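Local coordinates for protein proteasome accessory factor B/C (PafBC) (Paenarthrobacter aurescens, PDB 6SJ9) that probably regulates transcription in the bacterial DNA damage response, through winged helix-turn-helix and WYL domains joined in a single chain, at residues E6-T18 and T462-R474. Residues are numbered along the deposited sequence; the frame is centred on the assembly and turned at random.
With K (potassium ion), chain C.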
ATOM      1  N   GLU A   6      15.084  -1.713  20.922  1.00 74.63           N
ATOM      2  CA  GLU A   6      14.052  -1.230  21.825  1.00 75.51           C
ATOM      3  C   GLU A   6      14.587  -0.162  22.765  1.00 68.04           C
ATOM      4  O   GLU A   6      13.879   0.804  23.076  1.00 67.08           O
ATOM      5  CB  GLU A   6      13.446  -2.395  22.604  1.00 86.47           C
ATOM      6  CG  GLU A   6      12.295  -3.092  21.871  1.00 95.07           C
ATOM      7  CD  GLU A   6      11.023  -2.223  21.819  1.00100.92           C
ATOM      8  OE1 GLU A   6      10.807  -1.525  20.798  1.00101.12           O
ATOM      9  OE2 GLU A   6      10.244  -2.233  22.809  1.00104.51           O
ATOM     10  N   ARG A   7      15.835  -0.306  23.217  1.00 63.33           N
ATOM     11  CA  ARG A   7      16.407   0.678  24.130  1.00 61.16           C
ATOM     12  C   ARG A   7      16.552   2.031  23.442  1.00 55.95           C
ATOM     13  O   ARG A   7      16.258   3.074  24.037  1.00 54.01           O
ATOM     14  CB  ARG A   7      17.750   0.173  24.676  1.00 65.71           C
ATOM     15  CG  ARG A   7      18.399   1.058  25.727  1.00 66.06           C
ATOM     16  CD  ARG A   7      19.726   0.469  26.241  1.00 65.45           C
ATOM     17  NE  ARG A   7      20.762   0.547  25.224  1.00 67.54           N
ATOM     18  CZ  ARG A   7      21.377  -0.504  24.685  1.00 71.89           C
ATOM     19  NH1 ARG A   7      21.088  -1.728  25.103  1.00 78.04           N
ATOM     20  NH2 ARG A   7      22.302  -0.335  23.748  1.00 68.58           N
ATOM     21  N   LEU A   8      17.000   2.032  22.185  1.00 56.26           N
ATOM     22  CA  LEU A   8      17.064   3.273  21.422  1.00 55.80           C
ATOM     23  C   LEU A   8      15.692   3.905  21.288  1.00 55.26           C
ATOM     24  O   LEU A   8      15.547   5.115  21.479  1.00 53.61           O
ATOM     25  CB  LEU A   8      17.668   3.032  20.042  1.00 53.34           C
ATOM     26  CG  LEU A   8      19.175   2.795  20.065  1.00 56.65           C
ATOM     27  CD1 LEU A   8      19.728   2.695  18.660  1.00 56.54           C
ATOM     28  CD2 LEU A   8      19.923   3.850  20.862  1.00 58.22           C
ATOM     29  N   LEU A   9      14.665   3.095  20.983  1.00 56.32           N
ATOM     30  CA  LEU A   9      13.318   3.642  20.823  1.00 54.39           C
ATOM     31  C   LEU A   9      12.825   4.281  22.112  1.00 53.14           C
ATOM     32  O   LEU A   9      12.379   5.437  22.110  1.00 51.95           O
ATOM     33  CB  LEU A   9      12.347   2.551  20.337  1.00 50.71           C
ATOM     34  CG  LEU A   9      12.666   2.038  18.935  1.00 53.55           C
ATOM     35  CD1 LEU A   9      11.983   0.709  18.505  1.00 53.62           C
ATOM     36  CD2 LEU A   9      12.332   3.137  17.891  1.00 53.84           C
ATOM     37  N   ASN A  10      12.989   3.575  23.237  1.00 54.61           N
ATOM     38  CA  ASN A  10      12.582   4.095  24.546  1.00 53.16           C
ATOM     39  C   ASN A  10      13.382   5.343  24.927  1.00 51.26           C
ATOM     40  O   ASN A  10      12.828   6.300  25.487  1.00 50.53           O
ATOM     41  CB  ASN A  10      12.779   2.997  25.612  1.00 57.65           C
ATOM     42  CG  ASN A  10      11.795   1.818  25.457  1.00 58.94           C
ATOM     43  OD1 ASN A  10      10.651   1.986  25.040  1.00 58.00           O
ATOM     44  ND2 ASN A  10      12.277   0.614  25.746  1.00 62.22           N
ATOM     45  N   LEU A  11      14.699   5.348  24.649  1.00 48.37           N
ATOM     46  CA  LEU A  11      15.499   6.533  24.953  1.00 48.84           C
ATOM     47  C   LEU A  11      14.981   7.714  24.149  1.00 49.08           C
ATOM     48  O   LEU A  11      14.752   8.795  24.690  1.00 49.66           O
ATOM     49  CB  LEU A  11      16.993   6.273  24.679  1.00 51.64           C
ATOM     50  CG  LEU A  11      17.974   7.449  24.836  1.00 55.08           C
ATOM     51  CD1 LEU A  11      17.899   8.009  26.249  1.00 49.76           C
ATOM     52  CD2 LEU A  11      19.401   7.045  24.528  1.00 54.66           C
ATOM     53  N   LEU A  12      14.736   7.497  22.856  1.00 48.61           N
ATOM     54  CA  LEU A  12      14.273   8.583  22.002  1.00 48.64           C
ATOM     55  C   LEU A  12      12.948   9.152  22.511  1.00 45.93           C
ATOM     56  O   LEU A  12      12.768  10.373  22.578  1.00 44.59           O
ATOM     57  CB  LEU A  12      14.155   8.087  20.553  1.00 43.02           C
ATOM     58  CG  LEU A  12      13.382   8.943  19.544  1.00 48.30           C
ATOM     59  CD1 LEU A  12      14.028  10.306  19.371  1.00 43.85           C
ATOM     60  CD2 LEU A  12      13.257   8.213  18.157  1.00 42.88           C
ATOM     61  N   LEU A  13      12.029   8.291  22.927  1.00 46.90           N
ATOM     62  CA  LEU A  13      10.733   8.802  23.390  1.00 48.51           C
ATOM     63  C   LEU A  13      10.856   9.543  24.714  1.00 47.48           C
ATOM     64  O   LEU A  13      10.248  10.593  24.888  1.00 47.03           O
ATOM     65  CB  LEU A  13       9.725   7.665  23.525  1.00 47.07           C
ATOM     66  CG  LEU A  13       9.415   7.115  22.141  1.00 47.53           C
ATOM     67  CD1 LEU A  13       8.577   5.889  22.250  1.00 49.17           C
ATOM     68  CD2 LEU A  13       8.704   8.195  21.334  1.00 43.05           C
ATOM     69  N   ALA A  14      11.686   9.043  25.630  1.00 48.69           N
ATOM     70  CA  ALA A  14      11.863   9.705  26.921  1.00 47.99           C
ATOM     71  C   ALA A  14      12.429  11.107  26.759  1.00 49.28           C
ATOM     72  O   ALA A  14      12.038  12.042  27.473  1.00 50.98           O
ATOM     73  CB  ALA A  14      12.797   8.862  27.805  1.00 49.09           C
ATOM     74  N   LEU A  15      13.382  11.270  25.840  1.00 49.25           N
ATOM     75  CA  LEU A  15      13.966  12.586  25.654  1.00 51.67           C
ATOM     76  C   LEU A  15      13.043  13.511  24.890  1.00 50.45           C
ATOM     77  O   LEU A  15      13.050  14.728  25.137  1.00 51.78           O
ATOM     78  CB  LEU A  15      15.296  12.440  24.912  1.00 56.84           C
ATOM     79  CG  LEU A  15      16.335  11.559  25.593  1.00 58.28           C
ATOM     80  CD1 LEU A  15      17.575  11.506  24.738  1.00 62.01           C
ATOM     81  CD2 LEU A  15      16.635  12.115  26.977  1.00 60.92           C
ATOM     82  N   LEU A  16      12.207  12.945  24.017  1.00 47.10           N
ATOM     83  CA  LEU A  16      11.235  13.736  23.274  1.00 48.25           C
ATOM     84  C   LEU A  16      10.153  14.245  24.208  1.00 52.63           C
ATOM     85  O   LEU A  16       9.698  15.392  24.087  1.00 53.44           O
ATOM     86  CB  LEU A  16      10.646  12.876  22.150  1.00 47.08           C
ATOM     87  CG  LEU A  16      10.579  13.362  20.708  1.00 50.18           C
ATOM     88  CD1 LEU A  16      11.770  14.179  20.248  1.00 51.62           C
ATOM     89  CD2 LEU A  16      10.361  12.191  19.754  1.00 46.16           C
ATOM     90  N   ASN A  17       9.731  13.403  25.156  1.00 51.78           N
ATOM     91  CA  ASN A  17       8.611  13.773  26.015  1.00 58.58           C
ATOM     92  C   ASN A  17       8.944  14.967  26.893  1.00 65.19           C
ATOM     93  O   ASN A  17       8.136  15.891  27.017  1.00 74.86           O
ATOM     94  CB  ASN A  17       8.158  12.574  26.829  1.00 62.56           C
ATOM     95  CG  ASN A  17       7.421  11.599  25.972  1.00 63.68           C
ATOM     96  OD1 ASN A  17       6.790  12.001  24.995  1.00 64.36           O
ATOM     97  ND2 ASN A  17       7.527  10.316  26.280  1.00 65.89           N
ATOM     98  N   THR A  18      10.113  14.961  27.528  1.00 61.50           N
ATOM     99  CA  THR A  18      10.422  15.987  28.512  1.00 61.42           C
ATOM    100  C   THR A  18      10.566  17.349  27.854  1.00 60.57           C
ATOM    101  O   THR A  18      11.279  17.503  26.857  1.00 57.96           O
ATOM    102  CB  THR A  18      11.706  15.671  29.270  1.00 62.02           C
ATOM    103  OG1 THR A  18      11.972  16.745  30.170  1.00 61.38           O
ATOM    104  CG2 THR A  18      12.912  15.539  28.317  1.00 62.75           C
ATOM    105  N   THR A 462      12.282   2.867  11.016  1.00 38.16           N
ATOM    106  CA  THR A 462      11.414   2.708  12.191  1.00 39.53           C
ATOM    107  C   THR A 462      11.761   3.728  13.284  1.00 40.30           C
ATOM    108  O   THR A 462      10.873   4.387  13.829  1.00 42.03           O
ATOM    109  CB  THR A 462      11.528   1.284  12.725  1.00 38.29           C
ATOM    110  OG1 THR A 462      11.059   0.404  11.699  1.00 39.86           O
ATOM    111  CG2 THR A 462      10.707   1.080  14.059  1.00 35.21           C
ATOM    112  N   ILE A 463      13.047   3.910  13.558  1.00 37.92           N
ATOM    113  CA  ILE A 463      13.495   4.881  14.547  1.00 41.74           C
ATOM    114  C   ILE A 463      13.109   6.293  14.097  1.00 44.82           C
ATOM    115  O   ILE A 463      12.574   7.084  14.875  1.00 45.95           O
ATOM    116  CB  ILE A 463      15.017   4.724  14.761  1.00 48.47           C
ATOM    117  CG1 ILE A 463      15.286   3.328  15.313  1.00 52.88           C
ATOM    118  CG2 ILE A 463      15.602   5.745  15.745  1.00 51.40           C
ATOM    119  CD1 ILE A 463      16.779   2.970  15.457  1.00 55.72           C
ATOM    120  N   LYS A 464      13.374   6.634  12.832  1.00 43.19           N
ATOM    121  CA  LYS A 464      13.055   7.981  12.356  1.00 42.03           C
ATOM    122  C   LYS A 464      11.558   8.269  12.422  1.00 41.07           C
ATOM    123  O   LYS A 464      11.141   9.322  12.913  1.00 38.36           O
ATOM    124  CB  LYS A 464      13.565   8.173  10.936  1.00 42.00           C
ATOM    125  CG  LYS A 464      15.063   8.080  10.830  1.00 44.03           C
ATOM    126  CD  LYS A 464      15.512   8.179   9.369  1.00 46.69           C
ATOM    127  CE  LYS A 464      17.052   8.233   9.252  1.00 48.30           C
ATOM    128  NZ  LYS A 464      17.363   8.469   7.824  1.00 50.50           N
ATOM    129  N   LEU A 465      10.725   7.316  12.001  1.00 39.11           N
ATOM    130  CA  LEU A 465       9.287   7.555  12.061  1.00 37.59           C
ATOM    131  C   LEU A 465       8.785   7.578  13.498  1.00 41.14           C
ATOM    132  O   LEU A 465       7.767   8.222  13.775  1.00 42.55           O
ATOM    133  CB  LEU A 465       8.516   6.509  11.267  1.00 39.24           C
ATOM    134  CG  LEU A 465       8.267   6.798   9.785  1.00 40.50           C
ATOM    135  CD1 LEU A 465       7.155   7.798   9.668  1.00 47.34           C
ATOM    136  CD2 LEU A 465       9.509   7.394   9.187  1.00 39.88           C
ATOM    137  N   THR A 466       9.471   6.864  14.411  1.00 38.57           N
ATOM    138  CA  THR A 466       9.122   6.931  15.827  1.00 42.88           C
ATOM    139  C   THR A 466       9.270   8.359  16.352  1.00 47.67           C
ATOM    140  O   THR A 466       8.427   8.838  17.116  1.00 48.29           O
ATOM    141  CB  THR A 466      10.014   5.987  16.640  1.00 43.51           C
ATOM    142  OG1 THR A 466       9.759   4.624  16.275  1.00 38.26           O
ATOM    143  CG2 THR A 466       9.785   6.137  18.164  1.00 40.39           C
ATOM    144  N   GLY A 467      10.326   9.052  15.940  1.00 47.77           N
ATOM    145  CA  GLY A 467      10.497  10.435  16.337  1.00 47.95           C
ATOM    146  C   GLY A 467       9.410  11.322  15.770  1.00 50.54           C
ATOM    147  O   GLY A 467       9.041  12.320  16.385  1.00 50.76           O
ATOM    148  N   ALA A 468       8.845  10.941  14.618  1.00 46.79           N
ATOM    149  CA  ALA A 468       7.795  11.739  14.023  1.00 45.83           C
ATOM    150  C   ALA A 468       6.439  11.444  14.633  1.00 47.30           C
ATOM    151  O   ALA A 468       5.573  12.315  14.630  1.00 51.37           O
ATOM    152  CB  ALA A 468       7.793  11.505  12.511  1.00 43.66           C
ATOM    153  N   ALA A 469       6.261  10.281  15.229  1.00 42.40           N
ATOM    154  CA  ALA A 469       5.006  10.003  15.888  1.00 45.12           C
ATOM    155  C   ALA A 469       4.989  10.477  17.326  1.00 49.80           C
ATOM    156  O   ALA A 469       3.906  10.647  17.880  1.00 51.55           O
ATOM    157  CB  ALA A 469       4.673   8.513  15.863  1.00 39.26           C
ATOM    158  N   GLY A 470       6.154  10.657  17.947  1.00 51.02           N
ATOM    159  CA  GLY A 470       6.207  10.888  19.390  1.00 50.03           C
ATOM    160  C   GLY A 470       5.632   9.725  20.197  1.00 47.91           C
ATOM    161  O   GLY A 470       5.617   8.564  19.771  1.00 47.57           O
ATOM    162  N   GLU A 471       5.067  10.056  21.362  1.00 50.77           N
ATOM    163  CA  GLU A 471       4.612   9.018  22.296  1.00 55.49           C
ATOM    164  C   GLU A 471       3.573   8.082  21.670  1.00 52.77           C
ATOM    165  O   GLU A 471       3.471   6.928  22.092  1.00 56.74           O
ATOM    166  CB  GLU A 471       4.060   9.702  23.569  1.00 62.63           C
ATOM    167  CG  GLU A 471       3.633   8.798  24.757  1.00 68.42           C
ATOM    168  CD  GLU A 471       4.712   7.868  25.318  1.00 69.55           C
ATOM    169  OE1 GLU A 471       5.928   8.093  25.113  1.00 68.20           O
ATOM    170  OE2 GLU A 471       4.313   6.883  25.977  1.00 69.48           O
ATOM    171  N   ALA A 472       2.837   8.532  20.650  1.00 49.19           N
ATOM    172  CA  ALA A 472       1.928   7.663  19.912  1.00 51.22           C
ATOM    173  C   ALA A 472       2.652   6.470  19.277  1.00 53.39           C
ATOM    174  O   ALA A 472       2.014   5.460  18.971  1.00 51.76           O
ATOM    175  CB  ALA A 472       1.218   8.461  18.824  1.00 51.84           C
ATOM    176  N   ALA A 473       3.968   6.562  19.085  1.00 51.45           N
ATOM    177  CA  ALA A 473       4.730   5.438  18.557  1.00 48.14           C
ATOM    178  C   ALA A 473       4.671   4.230  19.479  1.00 47.69           C
ATOM    179  O   ALA A 473       4.844   3.095  19.027  1.00 46.97           O
ATOM    180  CB  ALA A 473       6.196   5.837  18.357  1.00 45.36           C
ATOM    181  N   ARG A 474       4.524   4.448  20.780  1.00 51.94           N
ATOM    182  CA  ARG A 474       4.611   3.312  21.701  1.00 57.39           C
ATOM    183  C   ARG A 474       3.508   2.304  21.420  1.00 57.65           C
ATOM    184  O   ARG A 474       3.760   1.098  21.359  1.00 64.21           O
ATOM    185  CB  ARG A 474       4.579   3.781  23.157  1.00 61.50           C
ATOM    186  CG  ARG A 474       5.251   2.739  24.075  1.00 65.86           C
ATOM    187  CD  ARG A 474       5.345   3.192  25.541  1.00 68.00           C
ATOM    188  NE  ARG A 474       5.905   4.532  25.691  1.00 66.19           N
ATOM    189  CZ  ARG A 474       7.205   4.803  25.801  1.00 65.85           C
ATOM    190  NH1 ARG A 474       8.106   3.827  25.787  1.00 64.25           N
ATOM    191  NH2 ARG A 474       7.604   6.061  25.927  1.00 64.52           N
TER
HETATM  192  K     K C 701      11.153  17.549  24.055  1.00 52.89           K
HETATM  193  O   HOH W   1      10.542   5.798  26.820  1.00 65.10           O
HETATM  194  O   HOH W   2       6.010  12.617  22.455  1.00 57.01           O
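Leu13 sits where helix 6-17 leans on the end of helix 457-469, its CD2 3.9 Å from Thr466 CG2 and 3.5 Å from the carbonyl oxygen of Gly470. The axes of 6-17 and 462-469 run 24° from parallel, and the tight side is a row of leucines. The Leu9 and Thr466 side chains cross at about a right angle, Leu9 CD2 touching Thr466 OG1 and Ile463 CG1. Leu12, its CG swung opposite the backbone N (chi1 166°), lays CD2 against the Ile463 carbonyl oxygen and the bare backbone of Gly467; Leu16 CD2 follows against the Gly467 oxygen at 3.6 Å. Thr466 keeps its hydroxyl occupied by donating to Thr462 O.

The other side is polar and wetter. Arg474 holds Glu471 side-on, NE bonding to OE2, and NH2 to OE1 at 2.8 Å, while Leu13 CD1 lies over one guanidinium face, towards its rim. From across the contact, Asn17 ND2 reaches the same OE1 at 3.0 Å, nearly straight but from above the carboxylate plane. One water links Asn10 O to Arg474 NH2, another Asn17 OD1 to Glu471 N.

At the C-terminal end of helix 6-17, the carbonyl oxygens of Leu16 and Thr18 bind a potassium ion, together with those of Ile81, Lys83 and Ser85. This is parallel helix-helix packing that ties the N-terminal helix, which also packs on helices 24-31 and 39-55 as in a winged helix-turn-helix domain, to a helix some 450 residues later.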